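Local coordinates for protein type II restriction enzyme NgoMIV (Neisseria gonorrhoeae, PDB 1FIU) that recognises the double-stranded DNA sequence 5'-GCCGGC-3' and cuts it after the first G as a magnesium-dependent homotetrameric endonuclease, at residues 67-72 against 186-191; 194-199 against 228-233; 216-221 against 236-241; 244-249 against 272-277. All blocks are in the same frame, centred on the assembly; numbering follows the deposited sequence.

All four contacts are buried on or beside the central sheet. Interaction 1 joins helix 62-81 to the end of strand 179-187 and holds part of the magnesium site; its protein-protein contact is aromatic and apolar, while many of its polar groups serve metal and DNA. Interaction 2 joins the chain around the start of helix 197-208 to the end of helix 225-232, through arginine and glutamine bonds to carbonyls, with a small apolar centre. Interaction 3 pairs strands 215-220 and 240-243 and lies nearest the chain centre. Interaction 4, on an edge strand within this chain, fixes a helix start with a carboxylate. Interactions 2 and 3 share the Arg199-Glu237 salt bridge; 3 and 4 touch the third subunit.

Interaction 1: 67-72 against 186-191; sequences NAFEAI and CKWTIR. With MG (magnesium ion), chain Q; ACY (acetic acid), chain R; nucleotides of chain D.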
# COMPACT_ATOMS: atom_id res chain seq x y z
N ASN I 67 -23.29 5.29 19.11
CA ASN I 67 -23.68 6.63 18.66
C ASN I 67 -23.40 7.73 19.69
O ASN I 67 -22.88 8.81 19.36
CB ASN I 67 -25.16 6.62 18.28
CG ASN I 67 -25.67 7.98 17.86
OD1 ASN I 67 -26.48 8.60 18.57
ND2 ASN I 67 -25.19 8.47 16.72
N ALA I 68 -23.73 7.47 20.95
CA ALA I 68 -23.53 8.46 22.00
C ALA I 68 -22.06 8.75 22.20
O ALA I 68 -21.68 9.90 22.45
CB ALA I 68 -24.19 7.99 23.32
N PHE I 69 -21.21 7.73 22.09
CA PHE I 69 -19.78 7.92 22.28
C PHE I 69 -19.25 8.84 21.16
O PHE I 69 -18.42 9.71 21.41
CB PHE I 69 -19.04 6.56 22.29
CG PHE I 69 -17.56 6.66 22.61
CD1 PHE I 69 -17.11 7.24 23.80
CD2 PHE I 69 -16.61 6.14 21.71
CE1 PHE I 69 -15.76 7.31 24.10
CE2 PHE I 69 -15.24 6.21 22.01
CZ PHE I 69 -14.81 6.80 23.21
N GLU I 70 -19.74 8.64 19.94
CA GLU I 70 -19.31 9.49 18.84
C GLU I 70 -19.70 10.93 19.13
O GLU I 70 -18.90 11.85 18.98
CB GLU I 70 -19.98 9.08 17.51
CG GLU I 70 -19.50 7.77 16.91
CD GLU I 70 -20.24 7.40 15.64
OE1 GLU I 70 -21.08 8.21 15.17
OE2 GLU I 70 -19.98 6.30 15.09
N ALA I 71 -20.95 11.13 19.54
CA ALA I 71 -21.43 12.49 19.80
C ALA I 71 -20.65 13.20 20.90
O ALA I 71 -20.24 14.35 20.75
CB ALA I 71 -22.93 12.45 20.15
N ILE I 72 -20.41 12.50 22.01
CA ILE I 72 -19.68 13.07 23.13
C ILE I 72 -18.21 13.34 22.76
O ILE I 72 -17.64 14.35 23.18
CB ILE I 72 -19.84 12.15 24.35
CG1 ILE I 72 -21.31 12.22 24.79
CG2 ILE I 72 -18.91 12.57 25.46
CD1 ILE I 72 -21.75 11.17 25.82
N CYS I 186 -14.33 6.37 16.08
CA CYS I 186 -14.60 6.07 17.50
C CYS I 186 -15.00 4.61 17.66
O CYS I 186 -15.70 4.05 16.82
CB CYS I 186 -15.78 6.92 18.02
SG CYS I 186 -15.51 8.69 17.97
N LYS I 187 -14.55 4.00 18.76
CA LYS I 187 -14.93 2.62 19.07
C LYS I 187 -15.16 2.56 20.58
O LYS I 187 -14.21 2.70 21.35
CB LYS I 187 -13.82 1.66 18.65
CG LYS I 187 -13.62 1.68 17.13
CD LYS I 187 -12.66 0.59 16.63
CE LYS I 187 -12.63 0.54 15.09
NZ LYS I 187 -14.00 0.30 14.54
N TRP I 188 -16.41 2.39 21.00
CA TRP I 188 -16.74 2.35 22.44
C TRP I 188 -15.97 1.19 23.07
O TRP I 188 -15.35 1.33 24.14
CB TRP I 188 -18.25 2.21 22.61
CG TRP I 188 -18.71 1.98 24.03
CD1 TRP I 188 -19.40 0.91 24.50
CD2 TRP I 188 -18.48 2.84 25.16
NE1 TRP I 188 -19.61 1.04 25.86
CE2 TRP I 188 -19.06 2.21 26.29
CE3 TRP I 188 -17.84 4.08 25.33
CZ2 TRP I 188 -19.02 2.78 27.57
CZ3 TRP I 188 -17.79 4.64 26.60
CH2 TRP I 188 -18.38 3.98 27.71
N THR I 189 -16.05 0.04 22.41
CA THR I 189 -15.28 -1.15 22.82
C THR I 189 -14.68 -1.74 21.55
O THR I 189 -15.08 -1.38 20.44
CB THR I 189 -16.14 -2.24 23.48
OG1 THR I 189 -17.10 -2.72 22.54
CG2 THR I 189 -16.85 -1.69 24.73
N ILE I 190 -13.77 -2.70 21.72
CA ILE I 190 -13.11 -3.32 20.59
C ILE I 190 -13.16 -4.86 20.62
O ILE I 190 -13.17 -5.45 21.70
CB ILE I 190 -11.59 -2.93 20.58
CG1 ILE I 190 -11.43 -1.45 20.20
CG2 ILE I 190 -10.78 -3.90 19.67
CD1 ILE I 190 -9.98 -0.94 20.38
N ARG I 191 -13.28 -5.47 19.44
CA ARG I 191 -13.06 -6.91 19.27
C ARG I 191 -12.03 -6.81 18.14
O ARG I 191 -12.18 -5.97 17.21
CB ARG I 191 -14.29 -7.70 18.82
CG ARG I 191 -15.32 -7.89 19.94
CD ARG I 191 -14.75 -8.62 21.13
NE ARG I 191 -15.79 -8.84 22.14
CZ ARG I 191 -16.10 -8.01 23.13
NH1 ARG I 191 -15.45 -6.85 23.31
NH2 ARG I 191 -17.09 -8.34 23.96
MG MG Q . -16.66 3.73 14.84
C ACY R . -14.64 3.29 12.50
O ACY R . -14.70 3.10 13.81
OXT ACY R . -15.52 3.82 11.80
CH3 ACY R . -13.36 2.84 11.82
P DC D 2 -18.90 1.05 18.32
OP1 DC D 2 -18.50 2.12 19.26
OP2 DC D 2 -17.88 0.42 17.43
O5' DC D 2 -19.54 -0.14 19.16
C5' DC D 2 -20.60 0.14 20.06
C4' DC D 2 -21.09 -1.13 20.72
O4' DC D 2 -21.66 -2.02 19.74
C3' DC D 2 -20.05 -1.93 21.50
O3' DC D 2 -20.61 -2.10 22.83
C2' DC D 2 -19.82 -3.17 20.65
C1' DC D 2 -21.11 -3.33 19.86
N1 DC D 2 -20.93 -3.87 18.50
C2 DC D 2 -21.50 -5.11 18.16
O2 DC D 2 -22.22 -5.70 19.03
N3 DC D 2 -21.27 -5.64 16.92
C4 DC D 2 -20.52 -4.95 16.02
N4 DC D 2 -20.30 -5.52 14.81
C5 DC D 2 -19.99 -3.67 16.32
C6 DC D 2 -20.20 -3.16 17.56
P DG D 4 -22.73 -8.33 26.66
OP1 DG D 4 -23.80 -8.32 27.69
OP2 DG D 4 -21.33 -8.07 27.04
O5' DG D 4 -22.79 -9.73 25.92
C5' DG D 4 -23.98 -10.10 25.22
C4' DG D 4 -23.81 -11.46 24.60
O4' DG D 4 -22.86 -11.38 23.50
C3' DG D 4 -23.30 -12.56 25.54
O3' DG D 4 -24.07 -13.73 25.27
C2' DG D 4 -21.84 -12.73 25.13
C1' DG D 4 -21.87 -12.40 23.64
N9 DG D 4 -20.61 -11.86 23.13
C8 DG D 4 -19.87 -10.85 23.69
N7 DG D 4 -18.81 -10.55 22.99
C5 DG D 4 -18.85 -11.41 21.91
C6 DG D 4 -17.96 -11.56 20.82
O6 DG D 4 -16.94 -10.91 20.58
N1 DG D 4 -18.37 -12.57 19.95
C2 DG D 4 -19.49 -13.33 20.10
N2 DG D 4 -19.73 -14.24 19.12
N3 DG D 4 -20.34 -13.19 21.12
C4 DG D 4 -19.96 -12.23 21.98
O HOH W 1 -18.41 4.45 16.03
O HOH W 2 -16.66 1.66 15.47
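Phe69 and Trp188 form the aromatic part of this contact. The six-membered ring of Trp188 turns its edge to the face of Phe69, an offset edge-to-face pair with planes at 63°. Trp188 CE3 sits toward the rim of that face, 3.6 Å from Phe69 CD1. CG of Phe69 lies anti to the backbone N (chi1 -175°), which carries the ring from helix 62-81 to the strand end. Beside it, Cys186 CB lies 3.9 Å from Phe69 CD2.

Many of the polar groups turn to metal and DNA. Cys186 O binds magnesium at 2.2 Å, and Asp140 binds the same ion. Glu70 OE2 accepts a bond from a magnesium-bound water at 2.6 Å, while its OE1 is held by Gln96. Lys187 NZ bonds to Asn197 and to a metal-bound acetate, probably from the crystallisation liquor. Trp188 N donates to OP1 of DC2 of chain D at 2.7 Å, almost straight at 176°. Arg191 NE and NH2 donate to O6 and N7 of DG4 of chain D.

The strand carbonyl binds the ion directly; the helix carboxylate holds one of its waters. Phe69 packs the helix against the loop where Trp188 N binds phosphate, so metal site and DNA grip share one support.

Interaction 2: 194-199 against 228-233; sequences RAQNAR and ISSIAL. With nucleotides of chain D.
Arg199 and Gln196 reach across to the backbone carbonyls at the end of helix 225-232. Arg199 NH2 donates to Leu233 O at 3.0 Å, in both the guanidinium and the carbonyl plane. It also donates to Ser230 O, which it meets from above the carbonyl plane. Gln196 NE2 reaches the same oxygen from the opposite face at 3.0 Å, with an angle of 170° at the hydrogen. Ser230 O is thus held between two donors.

Arg199 NE donates to Gln196 OE1 at 2.8 Å. This bond lies close to the guanidinium plane and limits the rotation of both groups. The bend of Gln196 at chi2 (-48°) turns its amide so that OE1 faces Arg199 NE and NE2 faces Ser230 O; NE2 also bonds to Ser192 O.

The apolar centre is Ile231. Its CD1 lies only 3.5 Å from Ala198 CB, a tight carbon pair, and equally near Arg199 CG. The Arg199 and Ile231 side chains run alongside each other, pointing opposite ways. Ala195 CB packs against Ser230 OG, a hydroxyl hydrogen-bonded to Arg227 O.

Two residues of 194-199 serve the DNA instead. Arg194 NH2 donates to N7 and NE to O6 of guanine DG3 of chain D, a direct reading of a base edge. Asn197 ND2 donates to OP1 of DC1 of chain D at 3.0 Å.

Arg199 NH1 makes a salt bridge with Glu237, in the chain that leads to strand 240-243. Ala232 packs on Val241 of that strand. Helix 259-270 packs on Ser229 and Ala232, while Ile190, beyond strand 179-187, packs on Ala195 and Ser230.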
# COMPACT_ATOMS: atom_id res chain seq x y z
N ARG I 194 -13.52 -6.81 14.21
CA ARG I 194 -14.24 -5.63 13.75
C ARG I 194 -13.44 -4.32 13.86
O ARG I 194 -13.79 -3.34 13.23
CB ARG I 194 -15.58 -5.50 14.51
CG ARG I 194 -15.52 -5.45 16.05
CD ARG I 194 -16.99 -5.30 16.61
NE ARG I 194 -17.11 -5.46 18.07
CZ ARG I 194 -16.78 -4.54 18.97
NH1 ARG I 194 -16.31 -3.35 18.59
NH2 ARG I 194 -16.90 -4.82 20.27
N ALA I 195 -12.35 -4.31 14.62
CA ALA I 195 -11.58 -3.08 14.75
C ALA I 195 -10.77 -2.76 13.49
O ALA I 195 -10.32 -1.63 13.31
CB ALA I 195 -10.64 -3.16 15.97
N GLN I 196 -10.60 -3.76 12.63
CA GLN I 196 -9.78 -3.57 11.43
C GLN I 196 -10.40 -2.66 10.39
O GLN I 196 -9.71 -2.25 9.44
CB GLN I 196 -9.42 -4.93 10.80
CG GLN I 196 -8.71 -5.87 11.79
CD GLN I 196 -7.56 -5.23 12.56
OE1 GLN I 196 -6.71 -4.55 11.99
NE2 GLN I 196 -7.53 -5.45 13.87
N ASN I 197 -11.68 -2.34 10.52
CA ASN I 197 -12.26 -1.42 9.54
C ASN I 197 -11.62 -0.02 9.68
O ASN I 197 -11.67 0.76 8.73
CB ASN I 197 -13.80 -1.35 9.61
CG ASN I 197 -14.36 -0.77 10.92
OD1 ASN I 197 -13.55 -0.65 11.95
ND2 ASN I 197 -15.58 -0.44 10.98
N ALA I 198 -10.97 0.28 10.82
CA ALA I 198 -10.29 1.57 10.99
C ALA I 198 -9.07 1.58 10.05
O ALA I 198 -8.69 2.62 9.50
CB ALA I 198 -9.84 1.77 12.45
N ARG I 199 -8.46 0.41 9.86
CA ARG I 199 -7.32 0.32 8.97
C ARG I 199 -7.73 0.42 7.50
O ARG I 199 -7.04 1.09 6.71
CB ARG I 199 -6.54 -1.00 9.18
CG ARG I 199 -5.82 -1.09 10.52
CD ARG I 199 -4.93 -2.35 10.61
NE ARG I 199 -4.54 -2.71 11.98
CZ ARG I 199 -3.45 -2.28 12.62
NH1 ARG I 199 -2.59 -1.46 12.03
NH2 ARG I 199 -3.21 -2.72 13.85
N ILE I 228 -6.90 -2.99 22.61
CA ILE I 228 -6.47 -1.70 22.06
C ILE I 228 -5.33 -1.95 21.04
O ILE I 228 -5.30 -1.33 19.95
CB ILE I 228 -5.92 -0.78 23.17
CG1 ILE I 228 -7.04 -0.39 24.13
CG2 ILE I 228 -5.22 0.46 22.56
CD1 ILE I 228 -6.52 0.16 25.44
N SER I 229 -4.42 -2.86 21.38
CA SER I 229 -3.27 -3.14 20.52
C SER I 229 -3.62 -3.65 19.13
O SER I 229 -2.82 -3.49 18.19
CB SER I 229 -2.29 -4.13 21.21
OG SER I 229 -2.75 -5.48 21.10
N SER I 230 -4.81 -4.24 18.98
CA SER I 230 -5.23 -4.77 17.68
C SER I 230 -5.40 -3.65 16.63
O SER I 230 -5.42 -3.92 15.45
CB SER I 230 -6.53 -5.59 17.79
OG SER I 230 -7.65 -4.81 18.12
N ILE I 231 -5.56 -2.40 17.08
CA ILE I 231 -5.61 -1.29 16.12
C ILE I 231 -4.45 -0.30 16.34
O ILE I 231 -4.01 0.35 15.38
CB ILE I 231 -7.01 -0.57 16.18
CG1 ILE I 231 -7.12 0.50 15.08
CG2 ILE I 231 -7.23 0.03 17.54
CD1 ILE I 231 -7.14 -0.07 13.64
N ALA I 232 -3.91 -0.20 17.56
CA ALA I 232 -2.84 0.74 17.84
C ALA I 232 -1.46 0.31 17.34
O ALA I 232 -0.65 1.14 16.89
CB ALA I 232 -2.76 1.03 19.35
N LEU I 233 -1.15 -0.99 17.41
CA LEU I 233 0.17 -1.42 16.95
C LEU I 233 0.32 -1.35 15.44
O LEU I 233 -0.63 -1.52 14.71
CB LEU I 233 0.47 -2.85 17.43
CG LEU I 233 0.59 -3.05 18.94
CD1 LEU I 233 0.81 -4.55 19.18
CD2 LEU I 233 1.73 -2.24 19.54
P DC D 2 -18.90 1.05 18.32
OP1 DC D 2 -18.50 2.12 19.26
OP2 DC D 2 -17.88 0.42 17.43
O5' DC D 2 -19.54 -0.14 19.16
C5' DC D 2 -20.60 0.14 20.06
C4' DC D 2 -21.09 -1.13 20.72
O4' DC D 2 -21.66 -2.02 19.74
C3' DC D 2 -20.05 -1.93 21.50
O3' DC D 2 -20.61 -2.10 22.83
C2' DC D 2 -19.82 -3.17 20.65
C1' DC D 2 -21.11 -3.33 19.86
N1 DC D 2 -20.93 -3.87 18.50
C2 DC D 2 -21.50 -5.11 18.16
O2 DC D 2 -22.22 -5.70 19.03
N3 DC D 2 -21.27 -5.64 16.92
C4 DC D 2 -20.52 -4.95 16.02
N4 DC D 2 -20.30 -5.52 14.81
C5 DC D 2 -19.99 -3.67 16.32
C6 DC D 2 -20.20 -3.16 17.56
P DG D 3 -20.40 -3.44 23.71
OP1 DG D 3 -21.04 -3.07 24.99
OP2 DG D 3 -19.00 -3.96 23.72
O5' DG D 3 -21.27 -4.55 22.98
C5' DG D 3 -22.68 -4.62 23.13
C4' DG D 3 -23.08 -6.02 23.52
O4' DG D 3 -22.81 -6.94 22.44
C3' DG D 3 -22.34 -6.58 24.73
O3' DG D 3 -23.26 -7.34 25.51
C2' DG D 3 -21.20 -7.38 24.13
C1' DG D 3 -21.73 -7.82 22.77
N9 DG D 3 -20.74 -7.71 21.70
C8 DG D 3 -19.69 -6.82 21.63
N7 DG D 3 -18.96 -6.97 20.56
C5 DG D 3 -19.56 -8.02 19.88
C6 DG D 3 -19.22 -8.63 18.64
O6 DG D 3 -18.32 -8.33 17.86
N1 DG D 3 -20.09 -9.67 18.33
C2 DG D 3 -21.17 -10.06 19.10
N2 DG D 3 -21.90 -11.09 18.65
N3 DG D 3 -21.51 -9.48 20.24
C4 DG D 3 -20.66 -8.49 20.57
OP3 DC D 1 -18.83 1.62 11.37
P DC D 1 -18.33 1.67 12.80
OP1 DC D 1 -17.32 0.59 13.13
OP2 DC D 1 -17.91 3.05 13.23
O5' DC D 1 -19.62 1.32 13.74
C5' DC D 1 -20.44 2.37 14.27
C4' DC D 1 -21.31 1.84 15.38
O4' DC D 1 -22.35 1.02 14.78
C3' DC D 1 -20.59 0.92 16.36
O3' DC D 1 -20.14 1.62 17.49
C2' DC D 1 -21.62 -0.13 16.73
C1' DC D 1 -22.65 -0.10 15.62
N1 DC D 1 -22.53 -1.33 14.80
C2 DC D 1 -23.32 -2.42 15.10
O2 DC D 1 -24.07 -2.35 16.08
N3 DC D 1 -23.26 -3.54 14.32
C4 DC D 1 -22.42 -3.59 13.29
N4 DC D 1 -22.39 -4.70 12.54
C5 DC D 1 -21.56 -2.49 12.97
C6 DC D 1 -21.65 -1.39 13.74

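Interaction 3: 216-221 against 236-241; sequences IVVVTA and GEIDCV
Asp239 and Ile216 bind each other twice. Asp239 N donates to Ile216 O at 2.8 Å, and Ile216 N donates to Asp239 OD2 at 2.9 Å with an angle of 167° at the hydrogen. The N-H meets OD2 from above the carboxylate plane. CG of Asp239 lies anti to its carbonyl carbon (chi1 -63°), which folds the carboxylate back over the Ile216 backbone. The other oxygen, OD1, forms a salt bridge with Arg209 of the third subunit. The carboxylate therefore serves both the strand contact and the tetramer.

Further along, the backbones run in the same direction, as parallel strands. Val218 N donates weakly to Cys240 O at 3.3 Å. Val241 CA also approaches Val218 O at 3.3 Å, a CA-H...O contact. Val218 and Val241 pair as a parallel bridge with their side chains on one face of the sheet.

Packing on that face is aliphatic. Val218 CG2 touches Ile238 CG2 at 4.0 Å, and Val218 CB lies 4.1 Å from Val241 CG2. The Ile216 and Ile238 side chains cross at about a right angle, with Ile216 CG2 near Ile238 CD1. Ala198 of helix 197-208 packs on both Val218 and Ile238.

Helix 225-232 links the two strands, so these neighbours form a beta-alpha-beta crossover in the central mixed sheet of this PD-(D/E)XK-clan nuclease.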
# COMPACT_ATOMS: atom_id res chain seq x y z
N ILE I 216 -5.65 11.03 10.76
CA ILE I 216 -6.43 9.79 10.78
C ILE I 216 -6.18 9.21 12.17
O ILE I 216 -5.07 8.71 12.46
CB ILE I 216 -5.96 8.78 9.69
CG1 ILE I 216 -6.13 9.41 8.28
CG2 ILE I 216 -6.82 7.51 9.75
CD1 ILE I 216 -5.60 8.55 7.17
N VAL I 217 -7.18 9.30 13.04
CA VAL I 217 -7.00 8.82 14.42
C VAL I 217 -8.18 7.98 14.88
O VAL I 217 -9.24 7.97 14.25
CB VAL I 217 -6.85 10.01 15.38
CG1 VAL I 217 -5.63 10.86 14.98
CG2 VAL I 217 -8.16 10.87 15.38
N VAL I 218 -7.99 7.26 15.98
CA VAL I 218 -9.05 6.44 16.54
C VAL I 218 -9.16 6.79 18.02
O VAL I 218 -8.14 6.96 18.68
CB VAL I 218 -8.71 4.93 16.45
CG1 VAL I 218 -9.81 4.12 17.12
CG2 VAL I 218 -8.53 4.51 15.00
N VAL I 219 -10.39 6.93 18.52
CA VAL I 219 -10.60 7.21 19.96
C VAL I 219 -11.38 6.01 20.48
O VAL I 219 -12.34 5.57 19.86
CB VAL I 219 -11.44 8.49 20.18
CG1 VAL I 219 -11.74 8.66 21.70
CG2 VAL I 219 -10.67 9.71 19.65
N THR I 220 -10.98 5.47 21.63
CA THR I 220 -11.67 4.28 22.13
C THR I 220 -11.83 4.27 23.65
O THR I 220 -11.06 4.91 24.37
CB THR I 220 -10.88 3.00 21.69
OG1 THR I 220 -11.65 1.82 21.98
CG2 THR I 220 -9.52 2.92 22.40
N ALA I 221 -12.85 3.55 24.12
CA ALA I 221 -13.04 3.40 25.56
C ALA I 221 -12.77 1.94 25.93
O ALA I 221 -13.09 1.51 27.04
CB ALA I 221 -14.45 3.80 25.98
N GLY I 236 1.16 3.07 9.29
CA GLY I 236 0.78 3.15 7.89
C GLY I 236 -0.66 3.51 7.58
O GLY I 236 -0.97 4.09 6.53
N GLU I 237 -1.56 3.14 8.49
CA GLU I 237 -2.99 3.43 8.31
C GLU I 237 -3.53 4.45 9.30
O GLU I 237 -4.20 5.41 8.92
CB GLU I 237 -3.81 2.15 8.49
CG GLU I 237 -3.45 0.97 7.60
CD GLU I 237 -2.48 -0.03 8.23
OE1 GLU I 237 -2.36 -0.13 9.48
OE2 GLU I 237 -1.85 -0.75 7.45
N ILE I 238 -3.21 4.23 10.57
CA ILE I 238 -3.65 5.02 11.70
C ILE I 238 -2.52 5.87 12.27
O ILE I 238 -1.44 5.35 12.63
CB ILE I 238 -4.20 4.06 12.81
CG1 ILE I 238 -5.29 3.16 12.22
CG2 ILE I 238 -4.70 4.84 14.02
CD1 ILE I 238 -6.41 3.86 11.57
N ASP I 239 -2.75 7.18 12.38
CA ASP I 239 -1.72 8.07 12.91
C ASP I 239 -1.40 7.76 14.38
O ASP I 239 -0.22 7.70 14.76
CB ASP I 239 -2.15 9.54 12.86
CG ASP I 239 -2.37 10.06 11.43
OD1 ASP I 239 -2.11 9.33 10.47
OD2 ASP I 239 -2.81 11.21 11.32
N CYS I 240 -2.45 7.63 15.19
CA CYS I 240 -2.31 7.38 16.62
C CYS I 240 -3.69 7.03 17.19
O CYS I 240 -4.72 7.38 16.60
CB CYS I 240 -1.79 8.63 17.31
SG CYS I 240 -1.20 8.32 19.05
N VAL I 241 -3.72 6.32 18.32
CA VAL I 241 -4.97 5.96 18.98
C VAL I 241 -5.04 6.75 20.29
O VAL I 241 -4.01 6.99 20.93
CB VAL I 241 -5.02 4.43 19.26
CG1 VAL I 241 -6.24 4.05 20.11
CG2 VAL I 241 -5.11 3.69 17.93

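Interaction 4: 244-249 against 272-277; sequences FALYEL and KRLKDI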
# COMPACT_ATOMS: atom_id res chain seq x y z
N PHE I 244 -9.97 7.00 26.07
CA PHE I 244 -10.88 7.88 26.78
C PHE I 244 -10.51 8.17 28.23
O PHE I 244 -10.98 9.16 28.80
CB PHE I 244 -12.33 7.35 26.70
CG PHE I 244 -12.74 6.49 27.87
CD1 PHE I 244 -13.83 6.85 28.67
CD2 PHE I 244 -12.08 5.28 28.16
CE1 PHE I 244 -14.26 6.03 29.71
CE2 PHE I 244 -12.51 4.46 29.21
CZ PHE I 244 -13.60 4.84 29.98
N ALA I 245 -9.65 7.34 28.81
CA ALA I 245 -9.25 7.53 30.21
C ALA I 245 -7.89 6.89 30.43
O ALA I 245 -7.73 5.96 31.23
CB ALA I 245 -10.31 6.90 31.13
N LEU I 246 -6.90 7.41 29.75
CA LEU I 246 -5.58 6.82 29.81
C LEU I 246 -4.92 6.79 31.19
O LEU I 246 -4.34 5.78 31.56
CB LEU I 246 -4.64 7.51 28.82
CG LEU I 246 -3.35 6.70 28.56
CD1 LEU I 246 -3.60 5.60 27.53
CD2 LEU I 246 -2.26 7.61 28.09
N TYR I 247 -5.00 7.91 31.91
CA TYR I 247 -4.39 8.03 33.23
C TYR I 247 -4.97 7.00 34.19
O TYR I 247 -4.23 6.37 34.96
CB TYR I 247 -4.61 9.43 33.79
CG TYR I 247 -4.19 10.54 32.83
CD1 TYR I 247 -4.86 11.77 32.84
CD2 TYR I 247 -3.16 10.34 31.91
CE1 TYR I 247 -4.53 12.77 31.93
CE2 TYR I 247 -2.81 11.34 30.99
CZ TYR I 247 -3.51 12.55 31.01
OH TYR I 247 -3.22 13.54 30.09
N GLU I 248 -6.29 6.83 34.13
CA GLU I 248 -6.98 5.89 35.00
C GLU I 248 -6.64 4.45 34.62
O GLU I 248 -6.46 3.59 35.51
CB GLU I 248 -8.48 6.13 34.94
CG GLU I 248 -8.91 7.52 35.44
CD GLU I 248 -8.65 8.66 34.45
OE1 GLU I 248 -8.17 8.42 33.31
OE2 GLU I 248 -8.93 9.82 34.82
N LEU I 249 -6.53 4.17 33.32
CA LEU I 249 -6.14 2.84 32.85
C LEU I 249 -4.75 2.52 33.39
O LEU I 249 -4.50 1.42 33.90
CB LEU I 249 -6.10 2.79 31.32
CG LEU I 249 -5.48 1.55 30.66
CD1 LEU I 249 -6.14 0.24 31.12
CD2 LEU I 249 -5.69 1.70 29.14
N LYS I 272 4.60 5.68 20.95
CA LYS I 272 3.81 6.71 20.26
C LYS I 272 2.64 6.16 19.46
O LYS I 272 2.35 6.66 18.37
CB LYS I 272 4.72 7.52 19.33
CG LYS I 272 5.97 8.08 20.01
CD LYS I 272 5.63 8.90 21.23
CE LYS I 272 6.89 9.36 21.97
NZ LYS I 272 6.56 10.09 23.24
N ARG I 273 1.96 5.14 19.99
CA ARG I 273 0.80 4.58 19.29
C ARG I 273 -0.47 4.81 20.09
O ARG I 273 -1.57 4.65 19.57
CB ARG I 273 0.91 3.06 19.05
CG ARG I 273 2.21 2.58 18.42
CD ARG I 273 2.58 3.38 17.17
NE ARG I 273 1.62 3.20 16.07
CZ ARG I 273 1.01 4.21 15.44
NH1 ARG I 273 1.24 5.46 15.81
NH2 ARG I 273 0.21 3.96 14.40
N LEU I 274 -0.30 5.18 21.36
CA LEU I 274 -1.44 5.40 22.26
C LEU I 274 -1.24 6.61 23.17
O LEU I 274 -0.17 6.78 23.79
CB LEU I 274 -1.67 4.13 23.12
CG LEU I 274 -2.87 4.18 24.05
CD1 LEU I 274 -4.18 4.31 23.21
CD2 LEU I 274 -2.90 2.91 24.91
N LYS I 275 -2.25 7.48 23.24
CA LYS I 275 -2.21 8.67 24.07
C LYS I 275 -3.55 8.83 24.79
O LYS I 275 -4.42 7.96 24.69
CB LYS I 275 -1.94 9.92 23.20
CG LYS I 275 -0.58 9.89 22.47
CD LYS I 275 -0.40 11.15 21.61
CE LYS I 275 0.90 11.10 20.80
NZ LYS I 275 1.20 12.48 20.22
N ASP I 276 -3.72 9.94 25.51
CA ASP I 276 -4.96 10.20 26.24
C ASP I 276 -5.88 11.06 25.38
O ASP I 276 -5.40 11.79 24.50
CB ASP I 276 -4.68 10.98 27.52
CG ASP I 276 -5.93 11.23 28.33
OD1 ASP I 276 -6.55 10.24 28.77
OD2 ASP I 276 -6.30 12.39 28.53
N ILE I 277 -7.19 11.01 25.65
CA ILE I 277 -8.16 11.84 24.90
C ILE I 277 -7.72 13.33 24.96
O ILE I 277 -7.90 14.07 23.98
CB ILE I 277 -9.61 11.67 25.49
CG1 ILE I 277 -10.63 12.53 24.75
CG2 ILE I 277 -9.63 12.03 26.97
CD1 ILE I 277 -10.84 12.13 23.34
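Leu246 and Asp276 meet where strand 274-276, an edge strand of the sheet within this chain, reaches the start of helix 246-256. Asp276 OD1 accepts a hydrogen bond from Leu246 N at 3.0 Å, and the donor comes nearly along the C-O axis. Leu246 is the first residue of the helix and Ala245 is its N-cap residue. The carboxylate thus binds an N-H of the first turn from another part of the chain. A helix start would be expected to stabilise its negative charge.

The same carboxylate lies over the ring of Tyr247. The two planes are 23° apart and stacked, with Asp276 CG 3.8 Å from Tyr247 CZ and toward the rim of the ring. CG of Asp276 is placed anti to its own backbone N (chi1 -178°), which sends the group out to the helix.

Apolar contacts flank this polar centre. Leu246 CD1 touches Leu274 CD2 at 3.8 Å, and Leu246 CD2 packs on the backbone between Lys275 and Asp276.

A second shell positions Asp276. Its OD2 is hydrogen-bonded to Ser278 OG and forms a salt bridge with Arg9 NE of helix 4-18. Arg9 also pairs with Glu248, so it lies between two acids. Lys275 leaves the backbone away from the helix and forms a salt bridge with Asp283. Next to Asp276, Ile277 CG2 packs 3.7 Å from Phe244 O, an oxygen hydrogen-bonded to His13 NE2.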